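Local coordinates for protein chorismate synthase (Aquifex aeolicus, PDB 1Q1L) that catalyses the last step of the shikimate pathway, eliminating phosphate from 5-enolpyruvylshikimate-3-phosphate to give chorismate, with reduced FMN as cofactor, at residues Y297-N302 / N313-V318. Numbering follows the deposited sequence.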
loop_
_atom_site.group_PDB
_atom_site.type_symbol
_atom_site.label_atom_id
_atom_site.label_comp_id
_atom_site.label_asym_id
_atom_site.label_seq_id
_atom_site.Cartn_x
_atom_site.Cartn_y
_atom_site.Cartn_z
ATOM N N TYR A 297 -26.279 -22.810 2.458
ATOM C CA TYR A 297 -26.232 -22.805 1.001
ATOM C C TYR A 297 -24.976 -23.445 0.414
ATOM O O TYR A 297 -23.922 -23.481 1.045
ATOM C CB TYR A 297 -26.354 -21.369 0.485
ATOM C CG TYR A 297 -27.687 -20.721 0.788
ATOM C CD1 TYR A 297 -28.820 -21.018 0.029
ATOM C CD2 TYR A 297 -27.821 -19.824 1.849
ATOM C CE1 TYR A 297 -30.057 -20.434 0.318
ATOM C CE2 TYR A 297 -29.048 -19.237 2.148
ATOM C CZ TYR A 297 -30.161 -19.546 1.379
ATOM O OH TYR A 297 -31.373 -18.965 1.679
ATOM N N PHE A 298 -25.114 -23.963 -0.801
ATOM C CA PHE A 298 -24.017 -24.586 -1.525
ATOM C C PHE A 298 -24.403 -24.649 -2.998
ATOM O O PHE A 298 -25.476 -24.172 -3.378
ATOM C CB PHE A 298 -23.710 -25.989 -0.983
ATOM C CG PHE A 298 -24.885 -26.932 -1.002
ATOM C CD1 PHE A 298 -25.871 -26.856 -0.025
ATOM C CD2 PHE A 298 -24.997 -27.902 -1.997
ATOM C CE1 PHE A 298 -26.953 -27.731 -0.033
ATOM C CE2 PHE A 298 -26.077 -28.786 -2.018
ATOM C CZ PHE A 298 -27.058 -28.702 -1.033
ATOM N N ARG A 299 -23.533 -25.210 -3.830
ATOM C CA ARG A 299 -23.813 -25.303 -5.265
ATOM C C ARG A 299 -23.775 -26.761 -5.715
ATOM O O ARG A 299 -23.088 -27.576 -5.104
ATOM C CB ARG A 299 -22.780 -24.486 -6.055
ATOM C CG ARG A 299 -22.647 -23.027 -5.605
ATOM C CD ARG A 299 -23.892 -22.205 -5.911
ATOM N NE ARG A 299 -23.721 -20.793 -5.567
ATOM C CZ ARG A 299 -23.578 -20.333 -4.325
ATOM N NH1 ARG A 299 -23.585 -21.168 -3.294
ATOM N NH2 ARG A 299 -23.427 -19.032 -4.110
ATOM N N HIS A 300 -24.503 -27.082 -6.782
ATOM C CA HIS A 300 -24.550 -28.452 -7.289
ATOM C C HIS A 300 -23.461 -28.781 -8.306
ATOM O O HIS A 300 -23.266 -29.942 -8.672
ATOM C CB HIS A 300 -25.936 -28.745 -7.867
ATOM C CG HIS A 300 -27.010 -28.817 -6.825
ATOM N ND1 HIS A 300 -27.033 -29.793 -5.850
ATOM C CD2 HIS A 300 -28.064 -28.006 -6.570
ATOM C CE1 HIS A 300 -28.054 -29.578 -5.038
ATOM N NE2 HIS A 300 -28.694 -28.499 -5.453
ATOM N N SER A 301 -22.761 -27.749 -8.767
ATOM C CA SER A 301 -21.652 -27.906 -9.702
ATOM C C SER A 301 -20.699 -26.752 -9.389
ATOM O O SER A 301 -21.045 -25.865 -8.606
ATOM C CB SER A 301 -22.131 -27.836 -11.153
ATOM O OG SER A 301 -22.813 -26.626 -11.404
ATOM N N ASN A 302 -19.511 -26.752 -9.988
ATOM C CA ASN A 302 -18.552 -25.696 -9.692
ATOM C C ASN A 302 -17.779 -25.198 -10.907
ATOM O O ASN A 302 -16.546 -25.195 -10.917
ATOM C CB ASN A 302 -17.587 -26.185 -8.602
ATOM C CG ASN A 302 -16.770 -25.060 -7.990
ATOM O OD1 ASN A 302 -17.210 -23.914 -7.934
ATOM N ND2 ASN A 302 -15.580 -25.395 -7.508
ATOM N N ASN A 313 -17.161 -18.643 -2.936
ATOM C CA ASN A 313 -18.421 -19.405 -2.918
ATOM C C ASN A 313 -18.688 -20.381 -1.788
ATOM O O ASN A 313 -19.837 -20.662 -1.453
ATOM C CB ASN A 313 -18.526 -20.234 -4.210
ATOM C CG ASN A 313 -19.597 -19.740 -5.114
ATOM O OD1 ASN A 313 -19.803 -20.269 -6.206
ATOM N ND2 ASN A 313 -20.302 -18.711 -4.667
ATOM N N GLY A 314 -17.630 -20.942 -1.237
ATOM C CA GLY A 314 -17.803 -21.943 -0.217
ATOM C C GLY A 314 -17.491 -23.219 -0.967
ATOM O O GLY A 314 -17.168 -24.231 -0.364
HETATM N N MSE A 315 -17.597 -23.167 -2.295
HETATM C CA MSE A 315 -17.278 -24.319 -3.128
HETATM C C MSE A 315 -15.755 -24.329 -3.263
HETATM O O MSE A 315 -15.087 -23.354 -2.905
HETATM C CB MSE A 315 -17.924 -24.197 -4.516
HETATM C CG MSE A 315 -19.453 -24.314 -4.514
HETATM SE SE MSE A 315 -20.074 -25.981 -3.714
HETATM C CE MSE A 315 -19.736 -27.163 -5.209
ATOM N N PRO A 316 -15.186 -25.428 -3.772
ATOM C CA PRO A 316 -13.730 -25.482 -3.916
ATOM C C PRO A 316 -13.217 -24.388 -4.841
ATOM O O PRO A 316 -13.835 -24.094 -5.875
ATOM C CB PRO A 316 -13.489 -26.871 -4.513
ATOM C CG PRO A 316 -14.658 -27.666 -4.016
ATOM C CD PRO A 316 -15.802 -26.702 -4.176
ATOM N N ILE A 317 -12.103 -23.770 -4.463
ATOM C CA ILE A 317 -11.501 -22.748 -5.314
ATOM C C ILE A 317 -10.701 -23.539 -6.336
ATOM O O ILE A 317 -9.887 -24.392 -5.973
ATOM C CB ILE A 317 -10.526 -21.839 -4.541
ATOM C CG1 ILE A 317 -11.246 -21.172 -3.370
ATOM C CG2 ILE A 317 -9.927 -20.812 -5.489
ATOM C CD1 ILE A 317 -12.470 -20.373 -3.766
ATOM N N VAL A 318 -10.933 -23.276 -7.612
ATOM C CA VAL A 318 -10.220 -24.010 -8.648
ATOM C C VAL A 318 -9.647 -23.057 -9.663
ATOM O O VAL A 318 -10.370 -22.266 -10.269
ATOM C CB VAL A 318 -11.143 -25.012 -9.356
ATOM C CG1 VAL A 318 -10.383 -25.726 -10.482
ATOM C CG2 VAL A 318 -11.671 -26.015 -8.352
HETATM O O HOH W 1 -22.963 -19.254 -1.249
HETATM O O HOH W 2 -19.461 -22.578 -7.699
#
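Met-315, present here as selenomethionine, reaches across to the bend that runs from Arg-299 to Asn-302, and its atoms meet that bend one after another. CB lies 3.5 Å from OD1 of Asn-302. CG packs on the aliphatic start of Arg-299, 3.6 Å from its CG. SE comes next, 3.5 Å from the backbone N of Arg-299, and the chain, bent at chi2 and again at chi3 (-78°), turns its methyl CE back to lie 3.4 Å from the carbonyl O of Arg-299, with Ser-301 O a little farther off. A long, unbranched, flexible side chain suits this curved path.

Arginine suits its place by joining methylenes that pack on Met-315 to a charge that Glu-308 meets through a salt bridge at NE. Its guanidinium passes Asn-313, whose amide lies over the rim of one face, the side chains crossing at about a right angle with the planes 52° apart. ND2 and NH2 are both donors and do not bond to each other; NH1 donates to a water.

Asn-302 supplies the direct hydrogen bond, ND2 to Pro-316 O at 2.7 Å, with the acceptor close to the plane of its amide. An amide fits because it both gives and accepts: ND2 also serves Phe-184 O, while OD1 accepts from Gly-306 N and probably also from a second water, which lies 2.8 Å from OD1 of Asn-313. A leucine here would probably leave the Pro-316 and Phe-184 carbonyls without this donor and Gly-306 N without its acceptor.

The contact thus ties the end of strand 296-299, half of a two-stranded hairpin with 289-292, to the entry of strand 317-323 in the five-stranded antiparallel sheet. There Pro-316 rests on helix 187-197 and on Leu-236 of strand 229-236, while Ser-120 of the second subunit packs against Arg-299 and Asn-313.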